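Local coordinates for oxidoreductase, 2OG-Fe oxygenase family protein, putative, expressed (Oryza sativa subsp. japonica, PDB 5XOI) that probably acts as an Fe(II)- and 2-oxoglutarate-dependent dioxygenase of the AlkB family, this chain being its C-terminal oxygenase part, at residues P5-R10 with L15-L20; G61-P66 with D73-D78. All blocks are in the same frame, centred on the assembly; numbering follows the deposited sequence.

Contact 1 (P5-R10 with L15-L20)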
loop_
_atom_site.group_PDB
_atom_site.type_symbol
_atom_site.label_atom_id
_atom_site.label_comp_id
_atom_site.label_asym_id
_atom_site.label_seq_id
_atom_site.Cartn_x
_atom_site.Cartn_y
_atom_site.Cartn_z
ATOM N N PRO A 5 2.805 -2.196 -19.198
ATOM C CA PRO A 5 1.644 -1.744 -18.425
ATOM C C PRO A 5 1.432 -2.561 -17.150
ATOM O O PRO A 5 1.092 -1.991 -16.118
ATOM C CB PRO A 5 0.466 -1.930 -19.392
ATOM C CG PRO A 5 1.008 -2.703 -20.560
ATOM C CD PRO A 5 2.472 -2.411 -20.615
ATOM N N LEU A 6 1.593 -3.879 -17.234
ATOM C CA LEU A 6 1.633 -4.745 -16.063
ATOM C C LEU A 6 2.965 -5.471 -16.067
ATOM O O LEU A 6 3.394 -5.996 -17.103
ATOM C CB LEU A 6 0.477 -5.749 -16.041
ATOM C CG LEU A 6 -0.780 -5.241 -15.335
ATOM C CD1 LEU A 6 -1.651 -4.460 -16.312
ATOM C CD2 LEU A 6 -1.562 -6.399 -14.731
ATOM N N GLN A 7 3.623 -5.485 -14.921
ATOM C CA GLN A 7 4.986 -5.978 -14.828
ATOM C C GLN A 7 5.072 -7.036 -13.743
ATOM O O GLN A 7 4.573 -6.838 -12.634
ATOM C CB GLN A 7 5.954 -4.829 -14.565
ATOM C CG GLN A 7 6.158 -3.958 -15.795
ATOM C CD GLN A 7 6.765 -2.619 -15.454
ATOM O OE1 GLN A 7 7.479 -2.490 -14.464
ATOM N NE2 GLN A 7 6.479 -1.612 -16.266
ATOM N N TYR A 8 5.674 -8.169 -14.089
ATOM C CA TYR A 8 5.875 -9.285 -13.179
ATOM C C TYR A 8 7.195 -9.086 -12.448
ATOM O O TYR A 8 8.259 -9.059 -13.077
ATOM C CB TYR A 8 5.876 -10.587 -13.980
ATOM C CG TYR A 8 6.083 -11.846 -13.201
ATOM C CD1 TYR A 8 7.355 -12.367 -13.007
ATOM C CD2 TYR A 8 5.008 -12.543 -12.683
ATOM C CE1 TYR A 8 7.545 -13.538 -12.297
ATOM C CE2 TYR A 8 5.188 -13.715 -11.980
ATOM C CZ TYR A 8 6.459 -14.209 -11.795
ATOM O OH TYR A 8 6.632 -15.385 -11.102
ATOM N N LEU A 9 7.137 -8.924 -11.125
ATOM C CA LEU A 9 8.360 -8.668 -10.376
ATOM C C LEU A 9 8.959 -9.926 -9.767
ATOM O O LEU A 9 10.182 -10.021 -9.635
ATOM C CB LEU A 9 8.098 -7.651 -9.261
ATOM C CG LEU A 9 7.609 -6.262 -9.680
ATOM C CD1 LEU A 9 7.716 -5.320 -8.495
ATOM C CD2 LEU A 9 8.397 -5.740 -10.865
ATOM N N ARG A 10 8.119 -10.875 -9.387
ATOM C CA ARG A 10 8.501 -12.160 -8.828
ATOM C C ARG A 10 7.209 -12.925 -8.579
ATOM O O ARG A 10 6.118 -12.340 -8.698
ATOM C CB ARG A 10 9.318 -12.001 -7.541
ATOM C CG ARG A 10 8.928 -10.881 -6.632
ATOM C CD ARG A 10 9.867 -10.895 -5.433
ATOM N NE ARG A 10 9.519 -11.988 -4.527
ATOM C CZ ARG A 10 10.312 -12.442 -3.561
ATOM N NH1 ARG A 10 11.507 -11.891 -3.366
ATOM N NH2 ARG A 10 9.907 -13.444 -2.790
ATOM N N LEU A 15 3.119 -5.410 -10.562
ATOM C CA LEU A 15 3.024 -3.955 -10.546
ATOM C C LEU A 15 2.139 -3.512 -11.709
ATOM O O LEU A 15 2.437 -3.808 -12.873
ATOM C CB LEU A 15 4.409 -3.319 -10.649
ATOM C CG LEU A 15 4.457 -1.811 -10.901
ATOM C CD1 LEU A 15 3.808 -1.035 -9.749
ATOM C CD2 LEU A 15 5.884 -1.375 -11.079
ATOM N N LEU A 16 1.050 -2.825 -11.389
ATOM C CA LEU A 16 0.092 -2.341 -12.383
ATOM C C LEU A 16 0.386 -0.858 -12.612
ATOM O O LEU A 16 0.040 -0.004 -11.785
ATOM C CB LEU A 16 -1.342 -2.579 -11.916
ATOM C CG LEU A 16 -1.755 -4.027 -11.658
ATOM C CD1 LEU A 16 -1.428 -4.427 -10.216
ATOM C CD2 LEU A 16 -3.240 -4.217 -11.889
ATOM N N LYS A 17 1.040 -0.549 -13.729
ATOM C CA LYS A 17 1.456 0.827 -13.984
ATOM C C LYS A 17 0.254 1.702 -14.313
ATOM O O LYS A 17 -0.567 1.349 -15.165
ATOM C CB LYS A 17 2.465 0.882 -15.135
ATOM C CG LYS A 17 3.782 0.175 -14.857
ATOM C CD LYS A 17 4.562 0.824 -13.727
ATOM C CE LYS A 17 4.910 2.271 -14.044
ATOM N NZ LYS A 17 5.620 2.959 -12.910
ATOM N N LYS A 18 0.167 2.860 -13.651
ATOM C CA LYS A 18 -0.856 3.869 -13.952
ATOM C C LYS A 18 -2.262 3.262 -13.942
ATOM O O LYS A 18 -3.116 3.586 -14.771
ATOM C CB LYS A 18 -0.564 4.554 -15.291
ATOM C CG LYS A 18 0.779 5.294 -15.339
ATOM C CD LYS A 18 0.905 6.304 -14.203
ATOM C CE LYS A 18 2.323 6.895 -14.115
ATOM N NZ LYS A 18 2.377 8.187 -13.337
ATOM N N PHE A 19 -2.495 2.340 -13.005
ATOM C CA PHE A 19 -3.772 1.633 -12.960
ATOM C C PHE A 19 -4.911 2.547 -12.510
ATOM O O PHE A 19 -6.039 2.430 -13.007
ATOM C CB PHE A 19 -3.645 0.424 -12.030
ATOM C CG PHE A 19 -4.816 -0.506 -12.065
ATOM C CD1 PHE A 19 -5.020 -1.344 -13.151
ATOM C CD2 PHE A 19 -5.705 -0.561 -11.000
ATOM C CE1 PHE A 19 -6.107 -2.222 -13.181
ATOM C CE2 PHE A 19 -6.796 -1.431 -11.019
ATOM C CZ PHE A 19 -6.994 -2.259 -12.115
ATOM N N LEU A 20 -4.642 3.459 -11.572
ATOM C CA LEU A 20 -5.685 4.339 -11.045
ATOM C C LEU A 20 -6.090 5.403 -12.068
ATOM O O LEU A 20 -5.247 6.161 -12.554
ATOM C CB LEU A 20 -5.195 5.012 -9.759
ATOM C CG LEU A 20 -4.848 4.050 -8.620
ATOM C CD1 LEU A 20 -4.303 4.803 -7.389
ATOM C CD2 LEU A 20 -6.066 3.236 -8.237
HETATM O O HOH W 1 -1.873 -0.967 -15.348
#
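Leu6 and Leu16 face each other as an antiparallel, non-hydrogen-bonded pair in the beta hairpin at the outer edge of the large sheet of this double-stranded beta-helix (jelly-roll) domain. Gln7 and Leu15 form the hydrogen-bonded pair beside them: Gln7 N donates to Leu15 O, and Leu15 N returns a nearly straight bond to Gln7 O at 2.9 Å, angle 172°. The ladder reaches one residue past the strands through Lys17 N, 2.8 Å from Pro5 O. Between these bonds the CA-H of Leu6 points at Leu15 O, 3.4 Å from Leu6 CA.

The apolar contacts divide by face. Leu6 and Leu16 run side by side in the same direction, Leu6 CD2 lying 3.9 Å from Leu16 CG, and both pack against helix 87-106. On the other face Leu9 CD1 approaches Leu15 CB, while Leu15 also packs on Val180 and Leu182.

Among the polar side chains, the extended Gln7 slants across Lys17, and Gln7 NE2 lies 3.5 Å from Lys17 CG. Bends at chi2 and chi3 (-64° and -60°) lead the Lys17 chain away from strand 6-10, and its NZ forms salt bridges with Asp186 and Glu183. One water bridges the open end of the hairpin, away from the turn, donating to Pro5 O at 3.2 Å and to Lys17 O at 2.7 Å.

Contact 2 (G61-P66 with D73-D78); sequences GKNWDP and DTRPFD
Residues 62-65 and 73-76 run in nearly the same direction, their end-to-end lines 20° apart, with the closest CA pair, Lys62 and Asp73, separated by 5.7 Å. The first includes strand 63-65; the second is an irregular loop, and side chains and water bridge the two.

Asn63 reaches across with CG anti to its backbone N (chi1 -176°), its side chain crossing that of Arg75 at about a right angle. Asn63 OD1 sits 3.4 Å from Arg75 CG and accepts from a water that in turn accepts a hydrogen bond from Arg75 NH1. A second water accepts from Asn63 ND2 and donates to Thr74 O, 2.7 Å from each, so both ends of the amide are engaged. Arg75 NE and NH2 grip the two carboxylate oxygens of Asp78 side-on, while NH1 also bonds Gly41 O; these links fix the guanidinium plane.

Further along, the Asp65 carboxylate lies against the Pro76 ring, Asp65 OD2 3.4 Å from Pro76 CG, while OD2 also accepts from Ser68 N. Lys62 NZ and Asp73 OD1 stay 4.1 Å apart, beyond a salt bridge. The whole is a water-bridged loop folded back on the small hairpin of 63-65 and 70-72 at the periphery of the oxygenase fold, the Asp65 side chain about 10 Å from that of Arg48, a 2-oxoglutarate-binding residue.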
loop_
_atom_site.group_PDB
_atom_site.type_symbol
_atom_site.label_atom_id
_atom_site.label_comp_id
_atom_site.label_asym_id
_atom_site.label_seq_id
_atom_site.Cartn_x
_atom_site.Cartn_y
_atom_site.Cartn_z
ATOM N N GLY A 61 -11.035 1.112 8.273
ATOM C CA GLY A 61 -11.462 -0.225 8.637
ATOM C C GLY A 61 -10.979 -0.564 10.032
ATOM O O GLY A 61 -11.329 0.128 10.990
ATOM N N LYS A 62 -10.164 -1.603 10.161
ATOM C CA LYS A 62 -9.547 -1.926 11.436
ATOM C C LYS A 62 -8.326 -1.038 11.667
ATOM O O LYS A 62 -7.716 -0.518 10.732
ATOM C CB LYS A 62 -9.149 -3.404 11.478
ATOM C CG LYS A 62 -10.220 -4.320 12.058
ATOM C CD LYS A 62 -11.421 -4.476 11.126
ATOM C CE LYS A 62 -12.626 -5.126 11.830
ATOM N NZ LYS A 62 -13.461 -4.174 12.630
ATOM N N ASN A 63 -7.963 -0.869 12.931
ATOM C CA ASN A 63 -6.815 -0.048 13.281
ATOM C C ASN A 63 -5.602 -0.915 13.588
ATOM O O ASN A 63 -5.712 -1.919 14.299
ATOM C CB ASN A 63 -7.129 0.834 14.489
ATOM C CG ASN A 63 -5.997 1.760 14.821
ATOM O OD1 ASN A 63 -5.660 2.641 14.029
ATOM N ND2 ASN A 63 -5.395 1.578 16.000
ATOM N N TRP A 64 -4.443 -0.518 13.055
ATOM C CA TRP A 64 -3.158 -1.094 13.453
ATOM C C TRP A 64 -2.500 -0.144 14.445
ATOM O O TRP A 64 -2.197 1.004 14.097
ATOM C CB TRP A 64 -2.228 -1.328 12.250
ATOM C CG TRP A 64 -0.939 -2.016 12.646
ATOM C CD1 TRP A 64 -0.729 -3.362 12.727
ATOM C CD2 TRP A 64 0.296 -1.394 13.055
ATOM N NE1 TRP A 64 0.556 -3.620 13.144
ATOM C CE2 TRP A 64 1.207 -2.432 13.352
ATOM C CE3 TRP A 64 0.722 -0.066 13.185
ATOM C CZ2 TRP A 64 2.520 -2.184 13.780
ATOM C CZ3 TRP A 64 2.031 0.183 13.608
ATOM C CH2 TRP A 64 2.910 -0.874 13.905
ATOM N N ASP A 65 -2.261 -0.623 15.677
ATOM C CA ASP A 65 -1.759 0.260 16.733
ATOM C C ASP A 65 -0.248 0.120 16.864
ATOM O O ASP A 65 0.242 -0.997 17.074
ATOM C CB ASP A 65 -2.393 -0.073 18.070
ATOM C CG ASP A 65 -1.756 0.686 19.217
ATOM O OD1 ASP A 65 -1.410 1.875 19.026
ATOM O OD2 ASP A 65 -1.587 0.095 20.297
ATOM N N PRO A 66 0.517 1.220 16.799
ATOM C CA PRO A 66 1.981 1.073 16.921
ATOM C C PRO A 66 2.424 0.653 18.309
ATOM O O PRO A 66 3.297 -0.217 18.438
ATOM C CB PRO A 66 2.509 2.467 16.550
ATOM N N ASP A 73 -10.281 -2.240 17.192
ATOM C CA ASP A 73 -11.404 -1.404 16.764
ATOM C C ASP A 73 -11.134 0.088 16.844
ATOM O O ASP A 73 -11.757 0.855 16.102
ATOM C CB ASP A 73 -12.647 -1.658 17.620
ATOM C CG ASP A 73 -13.089 -3.084 17.593
ATOM O OD1 ASP A 73 -12.656 -3.824 16.684
ATOM O OD2 ASP A 73 -13.883 -3.456 18.478
ATOM N N THR A 74 -10.297 0.527 17.780
ATOM C CA THR A 74 -10.074 1.950 18.000
ATOM C C THR A 74 -8.592 2.202 18.234
ATOM O O THR A 74 -7.850 1.310 18.648
ATOM C CB THR A 74 -10.856 2.480 19.208
ATOM O OG1 THR A 74 -10.276 1.953 20.407
ATOM C CG2 THR A 74 -12.331 2.072 19.134
ATOM N N ARG A 75 -8.174 3.436 17.979
ATOM C CA ARG A 75 -6.819 3.844 18.336
ATOM C C ARG A 75 -6.735 3.977 19.847
ATOM O O ARG A 75 -7.554 4.685 20.442
ATOM C CB ARG A 75 -6.447 5.175 17.689
ATOM C CG ARG A 75 -6.271 5.141 16.197
ATOM C CD ARG A 75 -7.243 6.119 15.554
ATOM N NE ARG A 75 -6.962 7.519 15.900
ATOM C CZ ARG A 75 -6.320 8.376 15.107
ATOM N NH1 ARG A 75 -5.861 7.984 13.924
ATOM N NH2 ARG A 75 -6.143 9.626 15.498
ATOM N N PRO A 76 -5.786 3.307 20.504
ATOM C CA PRO A 76 -5.704 3.413 21.968
ATOM C C PRO A 76 -5.454 4.823 22.474
ATOM O O PRO A 76 -6.064 5.219 23.473
ATOM C CB PRO A 76 -4.541 2.473 22.317
ATOM C CG PRO A 76 -4.524 1.485 21.228
ATOM C CD PRO A 76 -4.907 2.251 19.977
ATOM N N PHE A 77 -4.597 5.605 21.806
ATOM C CA PHE A 77 -4.141 6.858 22.407
ATOM C C PHE A 77 -5.236 7.919 22.466
ATOM O O PHE A 77 -5.199 8.776 23.355
ATOM C CB PHE A 77 -2.913 7.392 21.662
ATOM C CG PHE A 77 -3.190 7.814 20.240
ATOM C CD1 PHE A 77 -3.076 6.911 19.199
ATOM C CD2 PHE A 77 -3.520 9.129 19.949
ATOM C CE1 PHE A 77 -3.317 7.308 17.892
ATOM C CE2 PHE A 77 -3.765 9.526 18.648
ATOM C CZ PHE A 77 -3.664 8.618 17.626
ATOM N N ASP A 78 -6.212 7.899 21.548
ATOM C CA ASP A 78 -7.307 8.858 21.628
ATOM C C ASP A 78 -8.692 8.237 21.547
ATOM O O ASP A 78 -9.681 8.978 21.540
ATOM C CB ASP A 78 -7.159 9.962 20.555
ATOM C CG ASP A 78 -7.247 9.444 19.112
ATOM O OD1 ASP A 78 -7.465 8.237 18.889
ATOM O OD2 ASP A 78 -7.087 10.271 18.178
HETATM O O HOH W 2 -5.877 5.329 12.711
HETATM O O HOH W 3 -6.064 -0.470 17.623
#

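From the N terminus the chain enters contact 1 at once: strand 6-10 turns back through two residues into 13-16, closing a tight hairpin at one margin of the seven-stranded sheet. Helix 22-37 and strand 55-59, at the opposite margin of that sheet, come next. Only then does contact 2 begin, where 61-66 and 73-78 close a second short loop around strand 70-72, ahead of helix 87-106. The two loops are in series, neither nesting nor crossing. Contact 1 and contact 2 lie on opposite sides of the chain's centre; the centres of the two contacts are 31 Å apart. Their nearest atoms are about 17 Å apart. Contact 1 joins the edge strand 6-10 to its inner neighbour 13-16, whereas contact 2 ties a small peripheral hairpin to the loop that follows it.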